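Local coordinates for putative SnoaL-like polyketide cyclase (Shewanella denitrificans, PDB 3LZA), which is of unproven function but, as a SnoaL-like member of the NTF2 superfamily, probably holds a small organic ligand in a pocket between its curved sheet and helices, at residues A[41-46]-A[129-134]; A[14-19]-A[123-128]; A[18-21]-A[27-30]; A[36-41]-A[51-56]; A[10-15]-A[113-118]. All coordinates share one frame; numbering follows the deposited sequence. Where two conformers were deposited one is given.

In the fold
Helix 8-21 links three of the contacts: contact 5 and contact 2 lay it across strands 102-115 and 122-129, their centres about 8 Å apart, and contact 3 packs its end against helix 25-29, its centre about 9 Å from that of contact 2. Contact 4 places helix 50-61 on strand 37-40, whose Phe38 CE2 lies 3.3 Å from Gln125 OE1 of contact 2. Contact 1 lies at the other end of strands 37-40 and 122-129, its centre about 23 Å from that of contact 5, and joins contact 4 through Tyr131 OH and Asp40 OD2, 2.5 Å apart. Tyr16, Gln125 and Asp127 form a polar row between helix 8-21 and the sheet, where NTF2-like proteins usually have their pocket.

Contact 1 (A[41-46]-A[129-134])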
# COMPACT_ATOMS: atom_id res chain seq x y z
N LYS A 41 -9.73 -1.81 0.70
CA LYS A 41 -9.81 -0.79 1.74
C LYS A 41 -10.35 0.48 1.18
O LYS A 41 -11.11 1.17 1.84
CB LYS A 41 -8.45 -0.51 2.39
CG LYS A 41 -8.57 0.37 3.67
CD LYS A 41 -7.21 0.55 4.33
CE LYS A 41 -7.20 1.43 5.63
NZ LYS A 41 -5.88 1.16 6.41
N THR A 42 -9.94 0.81 -0.06
CA THR A 42 -10.46 2.01 -0.71
C THR A 42 -11.97 2.00 -0.97
O THR A 42 -12.62 3.05 -0.86
CB THR A 42 -9.64 2.32 -2.02
OG1 THR A 42 -9.19 1.12 -2.65
CG2 THR A 42 -8.45 3.21 -1.68
N ALA A 43 -12.56 0.83 -1.26
CA ALA A 43 -14.02 0.69 -1.46
C ALA A 43 -14.78 0.27 -0.19
O ALA A 43 -16.02 0.26 -0.17
CB ALA A 43 -14.27 -0.28 -2.55
N ASP A 44 -14.06 -0.09 0.86
CA ASP A 44 -14.63 -0.66 2.10
C ASP A 44 -15.52 -1.85 1.80
O ASP A 44 -16.66 -1.93 2.25
CB ASP A 44 -15.40 0.41 2.86
CG ASP A 44 -15.69 0.01 4.29
OD1 ASP A 44 -14.93 -0.79 4.88
OD2 ASP A 44 -16.72 0.52 4.80
N THR A 45 -15.01 -2.78 1.02
CA THR A 45 -15.71 -4.01 0.78
C THR A 45 -14.83 -5.19 1.16
O THR A 45 -13.61 -5.16 1.01
CB THR A 45 -16.12 -4.18 -0.66
OG1 THR A 45 -14.97 -4.21 -1.46
CG2 THR A 45 -17.02 -3.00 -1.14
N LYS A 46 -15.49 -6.23 1.64
CA LYS A 46 -14.81 -7.43 2.05
C LYS A 46 -15.57 -8.70 1.59
O LYS A 46 -16.78 -8.85 1.80
CB LYS A 46 -14.66 -7.40 3.55
CG LYS A 46 -13.63 -8.27 4.13
CD LYS A 46 -13.45 -7.94 5.62
CE LYS A 46 -13.26 -6.47 5.85
NZ LYS A 46 -12.10 -6.22 6.71
N MSE A 129 -7.01 0.98 -4.36
CA MSE A 129 -7.18 1.26 -5.76
C MSE A 129 -7.46 2.73 -5.97
O MSE A 129 -8.19 3.35 -5.18
CB MSE A 129 -8.32 0.44 -6.36
CG MSE A 129 -8.23 -1.04 -6.18
SE MSE A 129 -6.84 -1.75 -7.35
CE MSE A 129 -7.56 -1.20 -8.99
N ASP A 130 -6.89 3.30 -7.04
CA ASP A 130 -7.12 4.70 -7.38
C ASP A 130 -8.43 4.85 -8.20
O ASP A 130 -8.42 4.96 -9.43
CB ASP A 130 -5.91 5.26 -8.12
CG ASP A 130 -6.02 6.70 -8.51
OD1 ASP A 130 -7.00 7.42 -8.18
OD2 ASP A 130 -5.09 7.14 -9.24
N TYR A 131 -9.55 4.81 -7.49
CA TYR A 131 -10.87 4.90 -8.14
C TYR A 131 -11.19 6.25 -8.76
O TYR A 131 -11.96 6.30 -9.73
CB TYR A 131 -11.99 4.47 -7.17
CG TYR A 131 -11.97 3.03 -6.83
CD1 TYR A 131 -12.16 2.07 -7.83
CD2 TYR A 131 -11.75 2.59 -5.51
CE1 TYR A 131 -12.14 0.72 -7.54
CE2 TYR A 131 -11.72 1.23 -5.22
CZ TYR A 131 -11.94 0.31 -6.24
OH TYR A 131 -11.93 -1.03 -6.01
N GLN A 132 -10.60 7.34 -8.28
CA GLN A 132 -10.77 8.61 -9.01
C GLN A 132 -10.18 8.56 -10.43
O GLN A 132 -10.80 9.08 -11.37
CB GLN A 132 -10.25 9.84 -8.24
CG GLN A 132 -10.66 11.17 -8.85
CD GLN A 132 -12.18 11.39 -8.84
OE1 GLN A 132 -12.82 11.30 -7.80
NE2 GLN A 132 -12.75 11.61 -10.01
N THR A 133 -9.01 7.94 -10.60
CA THR A 133 -8.40 7.81 -11.94
C THR A 133 -9.34 6.96 -12.82
O THR A 133 -9.59 7.29 -13.99
CB THR A 133 -6.95 7.21 -11.85
OG1 THR A 133 -6.09 8.18 -11.22
CG2 THR A 133 -6.39 6.92 -13.21
N MSE A 134 -9.95 5.93 -12.24
CA MSE A 134 -10.89 5.08 -13.00
C MSE A 134 -12.10 5.89 -13.45
O MSE A 134 -12.51 5.81 -14.61
CB MSE A 134 -11.40 3.90 -12.15
CG MSE A 134 -12.21 2.87 -12.95
SE MSE A 134 -12.83 1.49 -11.77
CE MSE A 134 -14.31 2.45 -11.23
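The backbones of Thr42 and Met129 approach with their CA atoms 6.1 Å apart, where the turn after strand 37-40 passes the end of strand 122-129. Here the backbone N of Met129, a selenomethionine, gives a nearly straight hydrogen bond, 2.8 Å and 174°, to Thr42 OG1. The threonine is twisted off a staggered position (chi1 33°), which swings OG1 onto that N-H while CG2 rests 3.5 Å from Met129 O. OG1 is also hydrogen-bonded to Asp40 OD1, so a small hydroxyl residue suits a buried place with two polar neighbours. A valine at Thr42 would probably leave Met129 N without its acceptor and take one partner from the Asp40 carboxylate. Beside this bond, the Tyr131 ring brings CE2 to 3.6 Å from Thr42 OG1 and 4.0 Å from Ala43 CB, obliquely in both cases, and its hydroxyl reaches Asp40 OD2. The turn forms the hairpin between strands 37-40 and 45-48, and Asp44 and Thr45 together face Asp40 as a G1 beta bulge; Asp44 takes the left-handed conformation such a bulge needs. On the other side of the contact, Met129 CB sits 3.6 Å above one face of the Tyr131 ring, toward its rim. Asp130 is the N-cap of helix 131-139: its OD1 accepts from Thr133 N at 3.2 Å, met from above the carboxylate plane, while OD2 is hydrogen-bonded to His73 of the second subunit.

Contact 2 (A[14-19]-A[123-128])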
# COMPACT_ATOMS: atom_id res chain seq x y z
N LEU A 14 3.02 -14.26 -7.04
CA LEU A 14 2.87 -14.20 -8.52
C LEU A 14 1.95 -15.30 -9.07
O LEU A 14 1.18 -15.05 -10.02
CB LEU A 14 4.23 -14.22 -9.24
CG LEU A 14 5.09 -12.95 -9.13
CD1 LEU A 14 6.44 -13.10 -9.86
CD2 LEU A 14 4.34 -11.69 -9.62
N GLY A 15 2.00 -16.46 -8.42
CA GLY A 15 1.15 -17.61 -8.78
C GLY A 15 -0.31 -17.30 -8.54
O GLY A 15 -1.18 -17.66 -9.33
N TYR A 16 -0.54 -16.62 -7.42
CA TYR A 16 -1.87 -16.17 -7.02
C TYR A 16 -2.40 -15.13 -7.98
O TYR A 16 -3.49 -15.29 -8.52
CB TYR A 16 -1.80 -15.63 -5.58
CG TYR A 16 -3.09 -15.05 -5.07
CD1 TYR A 16 -3.39 -13.73 -5.32
CD2 TYR A 16 -4.01 -15.81 -4.35
CE1 TYR A 16 -4.55 -13.19 -4.87
CE2 TYR A 16 -5.19 -15.28 -3.90
CZ TYR A 16 -5.49 -13.97 -4.17
OH TYR A 16 -6.66 -13.38 -3.71
N ILE A 17 -1.58 -14.12 -8.28
CA ILE A 17 -1.97 -13.07 -9.24
C ILE A 17 -2.17 -13.65 -10.67
O ILE A 17 -3.03 -13.24 -11.41
CB ILE A 17 -0.93 -11.91 -9.24
CG1 ILE A 17 -0.99 -11.15 -7.89
CG2 ILE A 17 -1.08 -11.00 -10.44
CD1 ILE A 17 -2.27 -10.45 -7.63
N LYS A 18 -1.36 -14.59 -11.06
CA LYS A 18 -1.56 -15.20 -12.38
C LYS A 18 -2.95 -15.86 -12.48
O LYS A 18 -3.72 -15.61 -13.45
CB LYS A 18 -0.43 -16.20 -12.65
CG LYS A 18 -0.49 -16.88 -14.02
CD LYS A 18 0.79 -17.74 -14.22
CE LYS A 18 0.83 -18.38 -15.60
NZ LYS A 18 -0.43 -19.01 -15.97
N ALA A 19 -3.31 -16.65 -11.45
CA ALA A 19 -4.61 -17.34 -11.41
C ALA A 19 -5.76 -16.32 -11.38
O ALA A 19 -6.75 -16.46 -12.08
CB ALA A 19 -4.68 -18.36 -10.21
N THR A 123 -4.26 -15.47 3.90
CA THR A 123 -4.94 -15.05 5.12
C THR A 123 -5.73 -13.78 4.77
O THR A 123 -6.94 -13.67 5.03
CB THR A 123 -3.93 -14.76 6.22
OG1 THR A 123 -3.41 -16.01 6.67
CG2 THR A 123 -4.60 -14.01 7.37
N GLU A 124 -5.04 -12.84 4.12
CA GLU A 124 -5.67 -11.55 3.74
C GLU A 124 -5.01 -10.96 2.50
O GLU A 124 -3.78 -10.94 2.41
CB GLU A 124 -5.54 -10.54 4.88
CG GLU A 124 -6.31 -9.20 4.64
CD GLU A 124 -6.17 -8.15 5.74
OE1 GLU A 124 -5.21 -8.17 6.55
OE2 GLU A 124 -7.03 -7.24 5.78
N GLN A 125 -5.84 -10.49 1.58
CA GLN A 125 -5.47 -9.64 0.47
C GLN A 125 -6.04 -8.25 0.78
O GLN A 125 -7.21 -8.16 1.16
CB GLN A 125 -6.06 -10.12 -0.86
CG GLN A 125 -5.80 -9.14 -2.00
CD GLN A 125 -6.16 -9.64 -3.40
OE1 GLN A 125 -6.45 -10.81 -3.60
NE2 GLN A 125 -6.12 -8.73 -4.40
N VAL A 126 -5.22 -7.22 0.62
CA VAL A 126 -5.68 -5.84 0.78
C VAL A 126 -5.38 -5.06 -0.50
O VAL A 126 -4.24 -4.99 -0.96
CB VAL A 126 -5.13 -5.09 1.99
CG1 VAL A 126 -5.89 -3.72 2.09
CG2 VAL A 126 -5.36 -5.91 3.29
N ASP A 127 -6.44 -4.50 -1.08
CA ASP A 127 -6.31 -3.66 -2.26
C ASP A 127 -6.50 -2.23 -1.89
O ASP A 127 -7.41 -1.90 -1.13
CB ASP A 127 -7.32 -4.03 -3.37
CG ASP A 127 -6.97 -5.27 -4.13
OD1 ASP A 127 -5.86 -5.87 -3.95
OD2 ASP A 127 -7.85 -5.67 -4.91
N LEU A 128 -5.63 -1.37 -2.44
CA LEU A 128 -5.83 0.08 -2.37
C LEU A 128 -5.85 0.56 -3.84
O LEU A 128 -4.83 0.52 -4.51
CB LEU A 128 -4.70 0.77 -1.58
CG LEU A 128 -4.50 0.45 -0.09
CD1 LEU A 128 -3.09 0.75 0.40
CD2 LEU A 128 -5.52 1.25 0.71
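Tyr16 reaches from helix 8-21 to Gln125 on strand 122-129, and the phenol hydroxyl donates a hydrogen bond of 2.6 Å from OH to Gln125 OE1. The donor lies nearly along the C=O axis, at an angle of 168°. Ring and amide planes stand 77° apart, and OE1 sits at the ring's edge near its plane, which brings it within 3.3 Å of Tyr16 CE1. Both side chains reach out across the gap and meet at a slant: Tyr16 has CG anti to its N, Gln125 likewise, with the rest of its chain extended. Long residues are needed here, since even the closest pair of CA atoms, Tyr16 and Gln125, is 10.6 Å apart. The amide's rotation is fixed from its other end, where Gln125 NE2 donates to Asp127 OD1 at 2.9 Å and 166°, in the amide plane and on the syn side of the carboxylate, somewhat out of its plane. Tyr32 OH also bonds Tyr16 OH, and Thr111 OG1 bonds Asp127 OD1, so this buried row of polar atoms is well supplied with partners.

The rest is much looser. Ile17 approaches the strand only loosely. Glu124 and Val126, alternating with Gln125, belong to the opposite face of the strand and are partly exposed, while Lys18 stands on the solvent side of the helix in a salt bridge with Glu22. A helix laid over a curved sheet, with a polar network in the space between, is the NTF2-like cone, whose interior is the usual ligand pocket of SnoaL-like proteins.

Contact 3 (A[18-21]-A[27-30]); sequences KALT and TLSK
Ala19 and Leu28 bring the end of helix 8-21 against helix 25-29, their CA atoms only 5.2 Å apart, and the contact is wholly one of van der Waals packing. The closest approaches are made by Ala19 CB, which lies 3.7 Å from Thr27 CG2 and equally near Leu28 N. A methyl is about all that fits between backbones so close, which is why alanine suits the site. Leucine against leucine makes the second patch: Leu20 and Leu28 run alongside each other in the same direction, with Leu20 CD1 4.0 Å from Leu28 CD2, and Leu28 CD1 is 3.9 Å from Leu20 N.

Polar groups serve the margins instead. Thr27 sends its CG2 to Ala19 because chi1 of -57° puts that methyl anti to the backbone N, while OG1 turns to a hydrogen bond with Asp24 OD2. Lys30 NZ is hydrogen-bonded to the carbonyl O of Gln26. Leu57 of helix 50-61 packs on both leucines, so the patch is part of a three-helix interface. Two consecutive helices packed together across a short connection form the helical layer that, as in other SnoaL-like proteins, lies over the curved sheet.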
# COMPACT_ATOMS: atom_id res chain seq x y z
N LYS A 18 -1.36 -14.59 -11.06
CA LYS A 18 -1.56 -15.20 -12.38
C LYS A 18 -2.95 -15.86 -12.48
O LYS A 18 -3.72 -15.61 -13.45
CB LYS A 18 -0.43 -16.20 -12.65
CG LYS A 18 -0.49 -16.88 -14.02
CD LYS A 18 0.79 -17.74 -14.22
CE LYS A 18 0.83 -18.38 -15.60
NZ LYS A 18 -0.43 -19.01 -15.97
N ALA A 19 -3.31 -16.65 -11.45
CA ALA A 19 -4.61 -17.34 -11.41
C ALA A 19 -5.76 -16.32 -11.38
O ALA A 19 -6.75 -16.46 -12.08
CB ALA A 19 -4.68 -18.36 -10.21
N LEU A 20 -5.63 -15.27 -10.57
CA LEU A 20 -6.68 -14.27 -10.47
C LEU A 20 -6.87 -13.60 -11.81
O LEU A 20 -8.03 -13.35 -12.24
CB LEU A 20 -6.31 -13.19 -9.41
CG LEU A 20 -7.20 -11.94 -9.25
CD1 LEU A 20 -8.57 -12.31 -8.80
CD2 LEU A 20 -6.53 -10.87 -8.27
N THR A 21 -5.77 -13.17 -12.43
CA THR A 21 -5.92 -12.32 -13.65
C THR A 21 -6.24 -13.17 -14.89
O THR A 21 -6.76 -12.64 -15.87
CB THR A 21 -4.75 -11.37 -13.95
OG1 THR A 21 -3.55 -12.14 -14.11
CG2 THR A 21 -4.58 -10.32 -12.88
N THR A 27 -7.44 -23.05 -10.10
CA THR A 27 -6.15 -22.73 -9.49
C THR A 27 -6.30 -21.74 -8.35
O THR A 27 -5.68 -21.92 -7.33
CB THR A 27 -5.15 -22.19 -10.54
OG1 THR A 27 -5.02 -23.16 -11.55
CG2 THR A 27 -3.74 -21.91 -9.95
N LEU A 28 -7.09 -20.68 -8.52
CA LEU A 28 -7.21 -19.66 -7.50
C LEU A 28 -7.74 -20.25 -6.17
O LEU A 28 -7.22 -19.93 -5.06
CB LEU A 28 -8.07 -18.47 -8.01
CG LEU A 28 -8.04 -17.21 -7.17
CD1 LEU A 28 -6.59 -16.69 -7.04
CD2 LEU A 28 -8.97 -16.17 -7.73
N SER A 29 -8.73 -21.14 -6.27
CA SER A 29 -9.35 -21.74 -5.10
C SER A 29 -8.38 -22.48 -4.23
O SER A 29 -8.62 -22.55 -3.04
CB SER A 29 -10.51 -22.69 -5.44
OG SER A 29 -10.07 -23.86 -6.09
N LYS A 30 -7.31 -23.07 -4.80
CA LYS A 30 -6.24 -23.68 -3.99
C LYS A 30 -5.58 -22.74 -2.96
O LYS A 30 -5.01 -23.22 -1.94
CB LYS A 30 -5.09 -24.26 -4.87
CG LYS A 30 -5.44 -25.30 -5.95
CD LYS A 30 -6.42 -26.38 -5.51
CE LYS A 30 -6.80 -27.30 -6.69
NZ LYS A 30 -8.11 -26.86 -7.33

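Contact 4 (A[36-41]-A[51-56])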
# COMPACT_ATOMS: atom_id res chain seq x y z
N SER A 36 -10.20 -16.88 4.53
CA SER A 36 -9.47 -15.92 3.68
C SER A 36 -10.30 -14.64 3.52
O SER A 36 -11.52 -14.70 3.27
CB SER A 36 -9.18 -16.53 2.30
OG SER A 36 -8.35 -17.68 2.36
N VAL A 37 -9.64 -13.49 3.64
CA VAL A 37 -10.29 -12.20 3.48
C VAL A 37 -9.73 -11.47 2.29
O VAL A 37 -8.51 -11.37 2.15
CB VAL A 37 -10.14 -11.34 4.79
CG1 VAL A 37 -10.76 -9.97 4.62
CG2 VAL A 37 -10.76 -12.11 6.02
N PHE A 38 -10.64 -11.01 1.41
CA PHE A 38 -10.36 -10.16 0.24
C PHE A 38 -10.97 -8.82 0.55
O PHE A 38 -12.17 -8.66 0.47
CB PHE A 38 -11.00 -10.75 -1.05
CG PHE A 38 -10.49 -10.17 -2.33
CD1 PHE A 38 -10.45 -8.80 -2.54
CD2 PHE A 38 -10.06 -11.01 -3.37
CE1 PHE A 38 -9.96 -8.26 -3.75
CE2 PHE A 38 -9.58 -10.46 -4.59
CZ PHE A 38 -9.53 -9.10 -4.75
N TYR A 39 -10.11 -7.86 0.92
CA TYR A 39 -10.48 -6.57 1.42
C TYR A 39 -10.04 -5.46 0.45
O TYR A 39 -8.86 -5.26 0.23
CB TYR A 39 -9.80 -6.35 2.78
CG TYR A 39 -10.10 -5.06 3.53
CD1 TYR A 39 -11.31 -4.38 3.41
CD2 TYR A 39 -9.18 -4.56 4.42
CE1 TYR A 39 -11.57 -3.24 4.15
CE2 TYR A 39 -9.41 -3.40 5.14
CZ TYR A 39 -10.60 -2.74 4.98
OH TYR A 39 -10.84 -1.64 5.74
N ASP A 40 -10.99 -4.71 -0.08
CA ASP A 40 -10.64 -3.51 -0.80
C ASP A 40 -10.84 -2.35 0.18
O ASP A 40 -12.00 -1.92 0.40
CB ASP A 40 -11.50 -3.29 -2.04
CG ASP A 40 -11.01 -2.11 -2.87
OD1 ASP A 40 -10.76 -1.04 -2.28
OD2 ASP A 40 -10.87 -2.27 -4.10
N LYS A 41 -9.73 -1.81 0.70
CA LYS A 41 -9.81 -0.79 1.74
C LYS A 41 -10.35 0.48 1.18
O LYS A 41 -11.11 1.17 1.84
CB LYS A 41 -8.45 -0.51 2.39
CG LYS A 41 -8.57 0.37 3.67
CD LYS A 41 -7.21 0.55 4.33
CE LYS A 41 -7.20 1.43 5.63
NZ LYS A 41 -5.88 1.16 6.41
N ARG A 51 -15.73 -19.76 -1.24
CA ARG A 51 -16.97 -19.66 -2.01
C ARG A 51 -17.42 -18.21 -2.29
O ARG A 51 -17.83 -17.91 -3.39
CB ARG A 51 -18.06 -20.44 -1.31
CG ARG A 51 -17.88 -21.95 -1.36
CD ARG A 51 -19.15 -22.65 -0.91
NE ARG A 51 -19.04 -24.11 -0.94
CZ ARG A 51 -20.08 -24.95 -0.87
NH1 ARG A 51 -21.34 -24.51 -0.76
NH2 ARG A 51 -19.84 -26.26 -0.90
N SER A 52 -17.36 -17.33 -1.29
CA SER A 52 -17.82 -15.94 -1.49
C SER A 52 -16.87 -15.15 -2.38
O SER A 52 -17.33 -14.31 -3.14
CB SER A 52 -17.96 -15.18 -0.17
OG SER A 52 -18.98 -15.80 0.63
N ILE A 53 -15.57 -15.43 -2.27
CA ILE A 53 -14.55 -14.64 -3.03
C ILE A 53 -14.65 -15.07 -4.50
O ILE A 53 -14.70 -14.21 -5.41
CB ILE A 53 -13.12 -14.86 -2.49
CG1 ILE A 53 -12.96 -14.20 -1.12
CG2 ILE A 53 -12.08 -14.30 -3.46
CD1 ILE A 53 -11.70 -14.57 -0.31
N ILE A 54 -14.67 -16.38 -4.73
CA ILE A 54 -14.79 -16.90 -6.09
C ILE A 54 -16.06 -16.42 -6.76
O ILE A 54 -16.02 -16.01 -7.92
CB ILE A 54 -14.66 -18.43 -6.15
CG1 ILE A 54 -13.25 -18.86 -5.72
CG2 ILE A 54 -14.98 -18.95 -7.56
CD1 ILE A 54 -12.17 -18.57 -6.67
N ALA A 55 -17.19 -16.49 -6.06
CA ALA A 55 -18.49 -16.04 -6.58
C ALA A 55 -18.47 -14.56 -6.97
O ALA A 55 -19.06 -14.19 -7.99
CB ALA A 55 -19.65 -16.37 -5.57
N PHE A 56 -17.78 -13.72 -6.20
CA PHE A 56 -17.64 -12.29 -6.49
C PHE A 56 -16.78 -12.06 -7.74
O PHE A 56 -17.11 -11.23 -8.56
CB PHE A 56 -17.09 -11.53 -5.25
CG PHE A 56 -16.59 -10.13 -5.56
CD1 PHE A 56 -17.49 -9.10 -5.84
CD2 PHE A 56 -15.24 -9.85 -5.54
CE1 PHE A 56 -17.00 -7.80 -6.10
CE2 PHE A 56 -14.77 -8.57 -5.80
CZ PHE A 56 -15.67 -7.55 -6.10
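This is apolar helix-on-sheet packing, made where helix 50-61 lies on the inner side of strand 37-40, and one side chain, Ile53, carries most of it. Its CA comes within 7.0 Å of that of Phe38. The two branches of the isoleucine divide the work. With chi1 at -71°, CG2 stands anti to the backbone N and meets the Phe38 ring obliquely, 3.9 Å from CD2. The other arm, extended at chi2 168°, carries CD1 past Phe38 CB at 4.0 Å and on to Ser36 O at 3.6 Å. A beta-branched residue suits a place that has to meet a ring with one branch and the backbone with the other.

Ser36 contributes its CB, 4.1 Å from Ile53 CD1; its hydroxyl is turned to other tasks, bonded to Leu122 O and Asn33 N, which accounts for a polar residue in so buried a spot. Phe38 points inward beside the polar row of the sheet: CE1 lies 3.5 Å from Asp127 OD2. The phenylalanine ring thus lies between the apolar contact with Ile53 and that polar row. Val37, between Ser36 and Phe38, points away from the helix, as strand alternation demands.

Strand 37-40 runs between strand 45-48 and strand 122-129, and the chain passes through the former before entering helix 50-61. Ile53 also touches Tyr47 on strand 45-48 and the loop residue Tyr32, Phe56 stacks with Tyr47, and Ile54 turns to Tyr25 and Leu28, tying the helix to helix 25-29.

Contact 5 (A[10-15]-A[113-118])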
# COMPACT_ATOMS: atom_id res chain seq x y z
N GLN A 10 7.38 -14.38 -2.68
CA GLN A 10 7.09 -13.65 -3.90
C GLN A 10 6.61 -14.54 -5.05
O GLN A 10 5.74 -14.15 -5.83
CB GLN A 10 8.30 -12.82 -4.33
CG GLN A 10 8.55 -11.62 -3.43
CD GLN A 10 9.60 -10.67 -3.97
OE1 GLN A 10 9.78 -10.56 -5.17
NE2 GLN A 10 10.29 -9.96 -3.07
N GLN A 11 7.19 -15.74 -5.18
CA GLN A 11 6.73 -16.70 -6.20
C GLN A 11 5.30 -17.18 -5.90
O GLN A 11 4.46 -17.29 -6.84
CB GLN A 11 7.68 -17.88 -6.27
CG GLN A 11 9.06 -17.50 -6.76
CD GLN A 11 9.99 -18.69 -6.84
OE1 GLN A 11 9.54 -19.82 -7.03
NE2 GLN A 11 11.29 -18.45 -6.71
N LEU A 12 4.98 -17.33 -4.61
CA LEU A 12 3.58 -17.62 -4.17
C LEU A 12 2.64 -16.53 -4.62
O LEU A 12 1.57 -16.80 -5.15
CB LEU A 12 3.46 -17.71 -2.65
CG LEU A 12 3.58 -19.07 -1.99
CD1 LEU A 12 3.32 -18.95 -0.49
CD2 LEU A 12 2.62 -20.06 -2.65
N ALA A 13 3.04 -15.27 -4.38
CA ALA A 13 2.20 -14.12 -4.75
C ALA A 13 1.99 -13.99 -6.25
O ALA A 13 0.87 -13.65 -6.70
CB ALA A 13 2.78 -12.83 -4.21
N LEU A 14 3.02 -14.26 -7.04
CA LEU A 14 2.87 -14.20 -8.52
C LEU A 14 1.95 -15.30 -9.07
O LEU A 14 1.18 -15.05 -10.02
CB LEU A 14 4.23 -14.22 -9.24
CG LEU A 14 5.09 -12.95 -9.13
CD1 LEU A 14 6.44 -13.10 -9.86
CD2 LEU A 14 4.34 -11.69 -9.62
N GLY A 15 2.00 -16.46 -8.42
CA GLY A 15 1.15 -17.61 -8.78
C GLY A 15 -0.31 -17.30 -8.54
O GLY A 15 -1.18 -17.66 -9.33
N LEU A 113 -0.60 -9.18 -0.14
CA LEU A 113 -1.00 -10.53 0.10
C LEU A 113 -0.25 -11.05 1.32
O LEU A 113 0.95 -10.91 1.41
CB LEU A 113 -0.75 -11.39 -1.16
CG LEU A 113 -1.42 -10.96 -2.47
CD1 LEU A 113 -0.89 -11.80 -3.65
CD2 LEU A 113 -2.95 -11.06 -2.41
N LYS A 114 -0.98 -11.61 2.27
CA LYS A 114 -0.39 -12.25 3.41
C LYS A 114 -0.80 -13.71 3.43
O LYS A 114 -1.98 -14.02 3.61
CB LYS A 114 -0.79 -11.54 4.71
CG LYS A 114 -0.22 -12.22 5.97
CD LYS A 114 -0.48 -11.42 7.22
CE LYS A 114 -1.95 -11.31 7.54
NZ LYS A 114 -2.14 -10.71 8.91
N PHE A 115 0.19 -14.59 3.25
CA PHE A 115 -0.01 -16.03 3.26
C PHE A 115 0.35 -16.62 4.61
O PHE A 115 1.14 -16.03 5.35
CB PHE A 115 0.85 -16.68 2.18
CG PHE A 115 0.53 -16.21 0.80
CD1 PHE A 115 -0.51 -16.79 0.07
CD2 PHE A 115 1.22 -15.15 0.25
CE1 PHE A 115 -0.84 -16.32 -1.20
CE2 PHE A 115 0.89 -14.67 -1.02
CZ PHE A 115 -0.13 -15.26 -1.74
N ASP A 116 -0.27 -17.73 4.96
CA ASP A 116 0.13 -18.51 6.11
C ASP A 116 1.34 -19.33 5.63
O ASP A 116 1.20 -20.12 4.68
CB ASP A 116 -1.06 -19.37 6.57
CG ASP A 116 -0.69 -20.36 7.67
OD1 ASP A 116 0.49 -20.69 7.84
OD2 ASP A 116 -1.62 -20.84 8.36
N PRO A 117 2.51 -19.16 6.27
CA PRO A 117 3.69 -19.82 5.67
C PRO A 117 3.68 -21.33 5.82
O PRO A 117 4.45 -22.02 5.14
CB PRO A 117 4.88 -19.20 6.42
CG PRO A 117 4.33 -18.69 7.74
CD PRO A 117 2.85 -18.35 7.46
N ASN A 118 2.81 -21.87 6.67
CA ASN A 118 2.74 -23.30 6.83
C ASN A 118 1.76 -24.01 5.88
O ASN A 118 1.95 -25.17 5.57
CB ASN A 118 2.46 -23.64 8.29
CG ASN A 118 3.43 -24.68 8.82
OD1 ASN A 118 4.65 -24.50 8.75
ND2 ASN A 118 2.90 -25.78 9.33
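Leu12 lays its CD1 over one face of the Phe115 ring, 4.1 Å from CG, in one of its two conformers, which makes this contact less certain. The two side chains run antiparallel alongside one another. This is the seat of helix 8-21 on strand 102-115 of the NTF2-like curved sheet: the axes of the short segments pass 9.6 Å apart at an angle of 117°, so the helix lies steeply across the strand. Ala13, one residue on, fits between two strand side chains. Its CB is 3.9 Å from Leu113 CD1 and 4.1 Å from Phe115 CE2, and its CA meets Phe115 CZ obliquely at 4.0 Å. Having only a methyl, it lets the helix settle until the CA atoms of Ala13 and Leu113 are 6.8 Å apart. Phe115 gets beneath both helix residues because chi1 of -61° turns CG anti to its carbonyl carbon. Tyr31 and Leu122 pack on the ring as well, and Val81 on Ala13. Were the ring cut back to an alanine here, a gap would probably open beneath Ala13 and Leu12 would lose the face on which it lies. Beyond Phe115 the chain bends away from the helix into a solvent-facing turn through Pro117. An Asx turn shapes that bend: Asp116 OD1 accepts from Asn118 N at 2.9 Å, on the anti side of the carboxylate and somewhat out of its plane.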